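Local coordinates for cytoplasmic export protein 1 (Saccharomyces cerevisiae, PDB 3VWA) that takes part in nuclear tRNA export, binding tRNA and possibly handing aminoacylated tRNAs from export receptors to the translation machinery at the nuclear pore complex, at residues S5-Q10 against S83-T88; Y364-I369 against I404-S409; P383-G388 against L398-T403. One frame throughout, in Å; residues are numbered along the deposited sequence.

Contact 1 of 3, residues S5-Q10 against S83-T88; sequences SISNFQ and STFIVT
Ser-83 holds the N-terminal segment through one polar bond, from the backbone N of Ser-7 to Ser-83 OG. It is 3.1 Å long and nearly straight, with 164° at the hydrogen. Ile-6 N also approaches this hydroxyl, at a poor angle for bonding, and instead donates to the carboxylate of Asp-80. Two successive backbone N-H groups are therefore taken up by the loop just ahead of strand 85-89. With an alanine here the N-H of Ser-7 is likely to lose its acceptor, leaving the turn freer to shift against residue Ser-83.

Within 5-10, a type I beta turn runs from Ile-6 to Phe-9, closed by a weak bond of 3.3 Å from Phe-9 N to Ile-6 O. Ser-7 OG sits between its own backbone N and carbonyl carbon (chi1 68°), a setting from which it makes a weak bond to Asn-8 OD1.

The apolar touches are small. Ile-6 CB rests 3.6 Å from Ser-83 CB, while the end of the isoleucine leads away from Ser-83. Ser-7 CB meets the Phe-85 ring at its edge, close to the ring plane, 3.8 Å from CE2. Over one face of that ring, toward its rim, lies the carbonyl carbon of Ser-83, so the backbone leading into the strand lies against the aromatic group.

All of this belongs to the kinase-like domain. Phe-85 also packs against the ring of Phe-11 and on Ile-15 of strand 13-15, and strand 85-89 runs between strands 39-45 and 73-77, antiparallel to both, in the curled N-terminal sheet.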
loop_
_atom_site.group_PDB
_atom_site.type_symbol
_atom_site.label_atom_id
_atom_site.label_comp_id
_atom_site.label_asym_id
_atom_site.label_seq_id
_atom_site.Cartn_x
_atom_site.Cartn_y
_atom_site.Cartn_z
ATOM N N SER A 5 27.379 -30.340 0.494
ATOM C CA SER A 5 27.302 -28.891 0.625
ATOM C C SER A 5 26.996 -28.472 2.041
ATOM O O SER A 5 26.177 -29.103 2.718
ATOM C CB SER A 5 26.256 -28.313 -0.316
ATOM O OG SER A 5 26.713 -28.496 -1.627
ATOM N N ILE A 6 27.654 -27.396 2.470
ATOM C CA ILE A 6 27.270 -26.661 3.681
ATOM C C ILE A 6 25.779 -26.224 3.642
ATOM O O ILE A 6 25.042 -26.412 4.639
ATOM C CB ILE A 6 28.219 -25.451 3.917
ATOM C CG1 ILE A 6 29.539 -25.907 4.558
ATOM C CG2 ILE A 6 27.554 -24.344 4.737
ATOM C CD1 ILE A 6 29.425 -26.603 5.911
ATOM N N SER A 7 25.333 -25.679 2.492
ATOM C CA SER A 7 23.914 -25.329 2.291
ATOM C C SER A 7 22.862 -26.472 2.433
ATOM O O SER A 7 21.684 -26.209 2.741
ATOM C CB SER A 7 23.697 -24.575 0.971
ATOM O OG SER A 7 23.921 -25.415 -0.147
ATOM N N ASN A 8 23.281 -27.716 2.192
ATOM C CA ASN A 8 22.378 -28.877 2.254
ATOM C C ASN A 8 22.494 -29.679 3.543
ATOM O O ASN A 8 21.739 -30.610 3.738
ATOM C CB ASN A 8 22.578 -29.816 1.045
ATOM C CG ASN A 8 22.219 -29.157 -0.287
ATOM O OD1 ASN A 8 21.653 -28.045 -0.344
ATOM N ND2 ASN A 8 22.558 -29.845 -1.377
ATOM N N PHE A 9 23.411 -29.274 4.414
ATOM C CA PHE A 9 23.682 -29.918 5.699
ATOM C C PHE A 9 23.508 -28.904 6.821
ATOM O O PHE A 9 24.340 -27.991 6.969
ATOM C CB PHE A 9 25.147 -30.402 5.704
ATOM C CG PHE A 9 25.620 -30.959 7.013
ATOM C CD1 PHE A 9 26.166 -30.128 7.999
ATOM C CD2 PHE A 9 25.560 -32.340 7.254
ATOM C CE1 PHE A 9 26.608 -30.650 9.215
ATOM C CE2 PHE A 9 26.014 -32.863 8.463
ATOM C CZ PHE A 9 26.523 -32.023 9.448
ATOM N N GLN A 10 22.443 -29.038 7.603
ATOM C CA GLN A 10 22.292 -28.245 8.843
ATOM C C GLN A 10 22.299 -26.702 8.661
ATOM O O GLN A 10 22.686 -25.973 9.607
ATOM C CB GLN A 10 23.413 -28.616 9.815
ATOM C CG GLN A 10 22.956 -29.011 11.193
ATOM C CD GLN A 10 23.102 -30.495 11.397
ATOM O OE1 GLN A 10 24.017 -30.952 12.087
ATOM N NE2 GLN A 10 22.221 -31.263 10.768
ATOM N N SER A 83 29.524 -23.083 -1.393
ATOM C CA SER A 83 28.636 -22.694 -0.266
ATOM C C SER A 83 29.151 -21.422 0.437
ATOM O O SER A 83 29.075 -21.298 1.665
ATOM C CB SER A 83 28.486 -23.794 0.787
ATOM O OG SER A 83 27.400 -24.636 0.475
ATOM N N THR A 84 29.689 -20.489 -0.336
ATOM C CA THR A 84 30.232 -19.255 0.253
ATOM C C THR A 84 29.174 -18.139 0.231
ATOM O O THR A 84 28.776 -17.654 -0.838
ATOM C CB THR A 84 31.590 -18.912 -0.395
ATOM O OG1 THR A 84 32.493 -19.991 -0.101
ATOM C CG2 THR A 84 32.197 -17.631 0.175
ATOM N N PHE A 85 28.690 -17.785 1.421
ATOM C CA PHE A 85 27.553 -16.879 1.556
ATOM C C PHE A 85 27.810 -15.717 2.478
ATOM O O PHE A 85 28.593 -15.802 3.429
ATOM C CB PHE A 85 26.328 -17.577 2.114
ATOM C CG PHE A 85 25.884 -18.806 1.349
ATOM C CD1 PHE A 85 25.500 -18.714 -0.000
ATOM C CD2 PHE A 85 25.771 -20.053 1.993
ATOM C CE1 PHE A 85 25.039 -19.830 -0.698
ATOM C CE2 PHE A 85 25.319 -21.196 1.279
ATOM C CZ PHE A 85 24.955 -21.076 -0.063
ATOM N N ILE A 86 27.120 -14.624 2.161
ATOM C CA ILE A 86 26.870 -13.532 3.088
ATOM C C ILE A 86 25.348 -13.405 3.192
ATOM O O ILE A 86 24.616 -13.152 2.187
ATOM C CB ILE A 86 27.501 -12.207 2.609
ATOM C CG1 ILE A 86 29.023 -12.352 2.399
ATOM C CG2 ILE A 86 27.155 -11.085 3.578
ATOM C CD1 ILE A 86 29.692 -11.181 1.678
ATOM N N VAL A 87 24.855 -13.563 4.409
ATOM C CA VAL A 87 23.411 -13.518 4.636
ATOM C C VAL A 87 23.040 -12.226 5.353
ATOM O O VAL A 87 23.607 -11.902 6.432
ATOM C CB VAL A 87 22.902 -14.746 5.417
ATOM C CG1 VAL A 87 21.384 -14.805 5.350
ATOM C CG2 VAL A 87 23.473 -16.038 4.841
ATOM N N THR A 88 22.112 -11.473 4.752
ATOM C CA THR A 88 21.812 -10.094 5.275
ATOM C C THR A 88 20.356 -9.975 5.505
ATOM O O THR A 88 19.597 -10.883 5.122
ATOM C CB THR A 88 22.164 -8.976 4.252
ATOM O OG1 THR A 88 21.342 -9.121 3.083
ATOM C CG2 THR A 88 23.634 -9.036 3.884
#

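Contact 2 of 3, residues Y364-I369 against I404-S409; sequences YLPKLI and IPCIVS
Pro-366 brings the one ring that takes part between 364-369 and 404-409, and it meets Cys-406 through a corner: CG lies 4.1 Å from Cys-406 CB, with the sulfur SG almost as near. No aromatic face or edge is used between the segments. This is helix-to-helix packing in the HEAT-repeat part of the chain, with 404-409 lying in HEAT repeat 1 and 364-369 covering the last turn of helix 355-368 and the residue after it, ahead of that repeat. Both helices are kinked at a proline, Pro-366 in one and Pro-405 in the other, where the backbone lacks the usual bonds to the turn before.

The rest is aliphatic. Leu-365 and Ile-407 cross obliquely, and their touching branches are CD1 of the leucine and CG2 of the isoleucine, 3.5 Å apart. Ile-369, just past the end of its helix, reaches the same methyl from another direction, its side chain lying at about a right angle to that of Ile-407. Its CD1 gets there because CG1 stands beside the backbone N (chi1 -56°) and the chain then runs out extended (chi2 168°). Ile-407 CG2 is thus met by two methyls from 364-369, Leu-365 CD1 and Ile-369 CD1.

The ring of Phe-385 on helix 374-387 touches both Leu-365 and Ile-407, whereas Pro-366 and Cys-406 lie at the exposed border. No hydrogen bond joins the two segments. The methyl Ile-369 CD1 also rests 3.5 Å from the backbone oxygen Cys-406 O.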
loop_
_atom_site.group_PDB
_atom_site.type_symbol
_atom_site.label_atom_id
_atom_site.label_comp_id
_atom_site.label_asym_id
_atom_site.label_seq_id
_atom_site.Cartn_x
_atom_site.Cartn_y
_atom_site.Cartn_z
ATOM N N TYR A 364 -14.289 4.011 2.103
ATOM C CA TYR A 364 -13.268 3.031 1.781
ATOM C C TYR A 364 -13.712 1.552 1.968
ATOM O O TYR A 364 -12.901 0.689 1.737
ATOM C CB TYR A 364 -11.973 3.291 2.568
ATOM C CG TYR A 364 -11.074 4.371 1.949
ATOM C CD1 TYR A 364 -10.062 4.054 1.031
ATOM C CD2 TYR A 364 -11.250 5.698 2.301
ATOM C CE1 TYR A 364 -9.265 5.054 0.443
ATOM C CE2 TYR A 364 -10.446 6.703 1.777
ATOM C CZ TYR A 364 -9.465 6.389 0.847
ATOM O OH TYR A 364 -8.747 7.452 0.341
ATOM N N LEU A 365 -14.964 1.275 2.385
ATOM C CA LEU A 365 -15.399 -0.091 2.748
ATOM C C LEU A 365 -15.270 -1.096 1.619
ATOM O O LEU A 365 -14.728 -2.160 1.835
ATOM C CB LEU A 365 -16.853 -0.138 3.282
ATOM C CG LEU A 365 -17.095 -0.739 4.679
ATOM C CD1 LEU A 365 -18.576 -0.902 4.934
ATOM C CD2 LEU A 365 -16.327 -2.025 5.048
ATOM N N PRO A 366 -15.775 -0.757 0.407
ATOM C CA PRO A 366 -15.609 -1.665 -0.757
ATOM C C PRO A 366 -14.146 -2.011 -0.992
ATOM O O PRO A 366 -13.823 -3.138 -1.214
ATOM C CB PRO A 366 -16.212 -0.861 -1.947
ATOM C CG PRO A 366 -16.976 0.282 -1.325
ATOM C CD PRO A 366 -16.356 0.543 0.013
ATOM N N LYS A 367 -13.256 -1.055 -0.841
ATOM C CA LYS A 367 -11.837 -1.352 -0.915
ATOM C C LYS A 367 -11.303 -2.066 0.302
ATOM O O LYS A 367 -10.229 -2.579 0.223
ATOM C CB LYS A 367 -11.030 -0.057 -1.102
ATOM C CG LYS A 367 -11.374 0.722 -2.340
ATOM C CD LYS A 367 -10.101 1.169 -3.011
ATOM C CE LYS A 367 -10.419 2.002 -4.238
ATOM N NZ LYS A 367 -10.525 3.421 -3.798
ATOM N N LEU A 368 -11.993 -2.053 1.456
ATOM C CA LEU A 368 -11.440 -2.767 2.610
ATOM C C LEU A 368 -11.760 -4.264 2.573
ATOM O O LEU A 368 -11.223 -5.042 3.338
ATOM C CB LEU A 368 -11.875 -2.127 3.930
ATOM C CG LEU A 368 -11.365 -0.693 4.210
ATOM C CD1 LEU A 368 -12.240 0.036 5.212
ATOM C CD2 LEU A 368 -9.901 -0.725 4.654
ATOM N N ILE A 369 -12.641 -4.671 1.660
ATOM C CA ILE A 369 -12.969 -6.090 1.515
ATOM C C ILE A 369 -11.892 -6.760 0.696
ATOM O O ILE A 369 -11.712 -6.440 -0.474
ATOM C CB ILE A 369 -14.351 -6.262 0.844
ATOM C CG1 ILE A 369 -15.384 -5.507 1.667
ATOM C CG2 ILE A 369 -14.696 -7.751 0.632
ATOM C CD1 ILE A 369 -16.718 -5.340 0.994
ATOM N N ILE A 404 -24.913 -0.513 1.471
ATOM C CA ILE A 404 -25.309 -1.877 1.795
ATOM C C ILE A 404 -25.023 -2.851 0.655
ATOM O O ILE A 404 -24.532 -3.958 0.899
ATOM C CB ILE A 404 -26.822 -1.933 2.184
ATOM C CG1 ILE A 404 -27.020 -1.469 3.633
ATOM C CG2 ILE A 404 -27.367 -3.348 2.061
ATOM C CD1 ILE A 404 -28.476 -1.193 4.008
ATOM N N PRO A 405 -25.328 -2.453 -0.589
ATOM C CA PRO A 405 -25.058 -3.366 -1.678
ATOM C C PRO A 405 -23.594 -3.807 -1.814
ATOM O O PRO A 405 -23.324 -4.882 -2.322
ATOM C CB PRO A 405 -25.454 -2.559 -2.906
ATOM C CG PRO A 405 -26.593 -1.741 -2.386
ATOM C CD PRO A 405 -26.058 -1.256 -1.053
ATOM N N CYS A 406 -22.650 -2.979 -1.415
ATOM C CA CYS A 406 -21.222 -3.326 -1.587
ATOM C C CYS A 406 -20.756 -4.330 -0.524
ATOM O O CYS A 406 -19.761 -5.021 -0.684
ATOM C CB CYS A 406 -20.367 -2.065 -1.442
ATOM S SG CYS A 406 -20.950 -0.580 -2.293
ATOM N N ILE A 407 -21.428 -4.430 0.597
ATOM C CA ILE A 407 -20.879 -5.397 1.547
ATOM C C ILE A 407 -21.722 -6.641 1.709
ATOM O O ILE A 407 -21.356 -7.596 2.386
ATOM C CB ILE A 407 -20.404 -4.761 2.905
ATOM C CG1 ILE A 407 -21.472 -4.761 3.962
ATOM C CG2 ILE A 407 -19.728 -3.380 2.697
ATOM C CD1 ILE A 407 -22.758 -4.095 3.561
ATOM N N VAL A 408 -22.841 -6.639 1.031
ATOM C CA VAL A 408 -23.807 -7.687 1.194
ATOM C C VAL A 408 -23.246 -9.081 0.866
ATOM O O VAL A 408 -23.688 -10.101 1.426
ATOM C CB VAL A 408 -25.029 -7.258 0.382
ATOM C CG1 VAL A 408 -25.147 -8.039 -0.889
ATOM C CG2 VAL A 408 -26.275 -7.267 1.226
ATOM N N SER A 409 -22.232 -9.166 0.023
ATOM C CA SER A 409 -21.701 -10.533 -0.307
ATOM C C SER A 409 -20.800 -11.104 0.777
ATOM O O SER A 409 -20.466 -12.297 0.777
ATOM C CB SER A 409 -21.045 -10.594 -1.682
ATOM O OG SER A 409 -19.819 -9.940 -1.735
#

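Contact 3 of 3, residues P383-G388 against L398-T403; sequences PHFIQG and LQTLKT
Phe-385 carries CG opposite its backbone N (chi1 160°), which swings the ring across toward helix 394-407; Thr-400 likewise has CG2 opposite its own N, and this methyl lands over one face of the ring. The result is a CH-pi contact, with Thr-400 CG2 4.1 Å from the centroid of the Phe-385 ring and 18° off its normal, displaced toward the rim. The same methyl also packs 3.3 Å from Phe-385 O. One turn further along, Thr-403 meets the ring at a slant, its CG2 lying 3.7 Å from Phe-385 CE1. Its hydroxyl is used within its own helix, OG1 donating to Gln-399 O at 2.8 Å.

Both segments lie in HEAT repeat 1, where their helix axes run at 127° to one another, tilted away from antiparallel, with a closest approach of 10.0 Å. They come nearest, CA to CA, at Gly-388 and Thr-400; with no side chain at Gly-388, Thr-400 OG1 sits right against the backbone, 3.4 Å from Gly-388 CA.

No direct hydrogen bond joins the segments. A water bridges them instead, donating to Phe-385 O at 2.6 Å and to Thr-400 OG1 at 2.8 Å. OG1 is also bonded to Leu-396 O in the previous turn of its helix, while Phe-385 O additionally receives the N-H of Gly-388. Thr-400 thus splits its two branches, the methyl serving the aromatic face and the hydroxyl Leu-396 O and the water, so OG1 and Phe-385 O, on buried residues, have polar partners while the segments touch mainly through carbon.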
loop_
_atom_site.group_PDB
_atom_site.type_symbol
_atom_site.label_atom_id
_atom_site.label_comp_id
_atom_site.label_asym_id
_atom_site.label_seq_id
_atom_site.Cartn_x
_atom_site.Cartn_y
_atom_site.Cartn_z
ATOM N N PRO A 383 -21.788 -5.452 12.178
ATOM C CA PRO A 383 -22.675 -5.094 13.278
ATOM C C PRO A 383 -22.542 -3.616 13.666
ATOM O O PRO A 383 -23.500 -3.038 14.140
ATOM C CB PRO A 383 -22.193 -6.012 14.421
ATOM C CG PRO A 383 -21.627 -7.196 13.691
ATOM C CD PRO A 383 -20.893 -6.553 12.549
ATOM N N HIS A 384 -21.387 -3.002 13.469
ATOM C CA HIS A 384 -21.262 -1.549 13.769
ATOM C C HIS A 384 -21.640 -0.770 12.565
ATOM O O HIS A 384 -22.308 0.284 12.629
ATOM C CB HIS A 384 -19.819 -1.218 14.181
ATOM C CG HIS A 384 -19.330 -2.038 15.348
ATOM N ND1 HIS A 384 -18.327 -2.937 15.247
ATOM C CD2 HIS A 384 -19.766 -2.083 16.665
ATOM C CE1 HIS A 384 -18.126 -3.513 16.440
ATOM N NE2 HIS A 384 -19.006 -2.993 17.308
ATOM N N PHE A 385 -21.221 -1.283 11.417
ATOM C CA PHE A 385 -21.562 -0.647 10.177
ATOM C C PHE A 385 -23.064 -0.330 10.103
ATOM O O PHE A 385 -23.488 0.792 9.776
ATOM C CB PHE A 385 -21.128 -1.548 9.047
ATOM C CG PHE A 385 -21.822 -1.261 7.753
ATOM C CD1 PHE A 385 -21.363 -0.243 6.901
ATOM C CD2 PHE A 385 -22.955 -2.006 7.386
ATOM C CE1 PHE A 385 -22.005 0.017 5.692
ATOM C CE2 PHE A 385 -23.576 -1.759 6.176
ATOM C CZ PHE A 385 -23.108 -0.741 5.352
ATOM N N ILE A 386 -23.863 -1.333 10.434
ATOM C CA ILE A 386 -25.302 -1.292 10.185
ATOM C C ILE A 386 -26.062 -0.369 11.117
ATOM O O ILE A 386 -27.069 0.183 10.734
ATOM C CB ILE A 386 -25.918 -2.753 10.192
ATOM C CG1 ILE A 386 -27.255 -2.782 9.455
ATOM C CG2 ILE A 386 -25.932 -3.388 11.581
ATOM C CD1 ILE A 386 -27.082 -2.380 8.002
ATOM N N GLN A 387 -25.570 -0.199 12.334
ATOM C CA GLN A 387 -26.137 0.774 13.283
ATOM C C GLN A 387 -26.103 2.144 12.669
ATOM O O GLN A 387 -26.871 3.023 13.071
ATOM C CB GLN A 387 -25.360 0.793 14.618
ATOM C CG GLN A 387 -25.468 -0.476 15.451
ATOM C CD GLN A 387 -26.802 -1.194 15.261
ATOM O OE1 GLN A 387 -27.725 -1.050 16.047
ATOM N NE2 GLN A 387 -26.899 -1.981 14.201
ATOM N N GLY A 388 -25.221 2.350 11.699
ATOM C CA GLY A 388 -25.266 3.640 10.948
ATOM C C GLY A 388 -26.694 4.003 10.511
ATOM O O GLY A 388 -27.042 5.186 10.355
ATOM N N LEU A 398 -28.417 7.800 5.393
ATOM C CA LEU A 398 -28.427 7.664 3.926
ATOM C C LEU A 398 -27.142 7.022 3.406
ATOM O O LEU A 398 -27.182 6.061 2.679
ATOM C CB LEU A 398 -28.637 9.002 3.214
ATOM C CG LEU A 398 -28.772 8.972 1.666
ATOM C CD1 LEU A 398 -29.976 8.166 1.222
ATOM C CD2 LEU A 398 -28.825 10.399 1.064
ATOM N N GLN A 399 -25.983 7.534 3.792
ATOM C CA GLN A 399 -24.778 6.900 3.261
ATOM C C GLN A 399 -24.642 5.451 3.681
ATOM O O GLN A 399 -24.160 4.644 2.881
ATOM C CB GLN A 399 -23.494 7.662 3.559
ATOM C CG GLN A 399 -23.436 9.027 2.893
ATOM C CD GLN A 399 -23.612 8.954 1.384
ATOM O OE1 GLN A 399 -24.628 9.347 0.892
ATOM N NE2 GLN A 399 -22.615 8.442 0.659
ATOM N N THR A 400 -24.991 5.115 4.929
ATOM C CA THR A 400 -24.911 3.715 5.328
ATOM C C THR A 400 -25.815 2.956 4.346
ATOM O O THR A 400 -25.416 1.976 3.763
ATOM C CB THR A 400 -25.365 3.489 6.785
ATOM O OG1 THR A 400 -24.643 4.354 7.687
ATOM C CG2 THR A 400 -25.132 2.070 7.207
ATOM N N LEU A 401 -27.026 3.456 4.145
ATOM C CA LEU A 401 -27.978 2.815 3.281
ATOM C C LEU A 401 -27.426 2.524 1.901
ATOM O O LEU A 401 -27.467 1.378 1.447
ATOM C CB LEU A 401 -29.279 3.599 3.233
ATOM C CG LEU A 401 -30.348 3.144 2.225
ATOM C CD1 LEU A 401 -30.836 1.696 2.449
ATOM C CD2 LEU A 401 -31.480 4.143 2.374
ATOM N N LYS A 402 -26.855 3.527 1.270
ATOM C CA LYS A 402 -26.316 3.393 -0.092
ATOM C C LYS A 402 -25.081 2.482 -0.181
ATOM O O LYS A 402 -24.544 2.215 -1.270
ATOM C CB LYS A 402 -25.836 4.754 -0.576
ATOM C CG LYS A 402 -26.897 5.799 -0.837
ATOM C CD LYS A 402 -26.268 6.885 -1.699
ATOM C CE LYS A 402 -27.244 8.030 -1.966
ATOM N NZ LYS A 402 -26.730 8.963 -3.017
ATOM N N THR A 403 -24.551 2.088 0.959
ATOM C CA THR A 403 -23.331 1.299 0.964
ATOM C C THR A 403 -23.668 -0.187 1.128
ATOM O O THR A 403 -22.811 -1.010 0.975
ATOM C CB THR A 403 -22.405 1.821 2.110
ATOM O OG1 THR A 403 -22.043 3.167 1.790
ATOM C CG2 THR A 403 -21.138 1.026 2.265
HETATM O O HOH W 1 -22.446 3.069 8.927
#

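How the contacts relate
Contact 1 stands apart: its centre lies 48 Å from that of contact 2 and 56 Å from that of contact 3, in the kinase-like domain on the other side of the chain's centre. Contacts 2 and 3 are neighbours in the HEAT-repeat region, with centres 11 Å apart. Both use helix 394-407, and they touch through Phe-385. Contact 3 is wholly buried and mixes CH-pi packing with a water bridge; contact 2 has no hydrogen bond, is chiefly aliphatic and reaches the surface at one side. The partly buried contact 1 relies on a direct hydrogen bond to join the N-terminal turn to the loop leading into a strand.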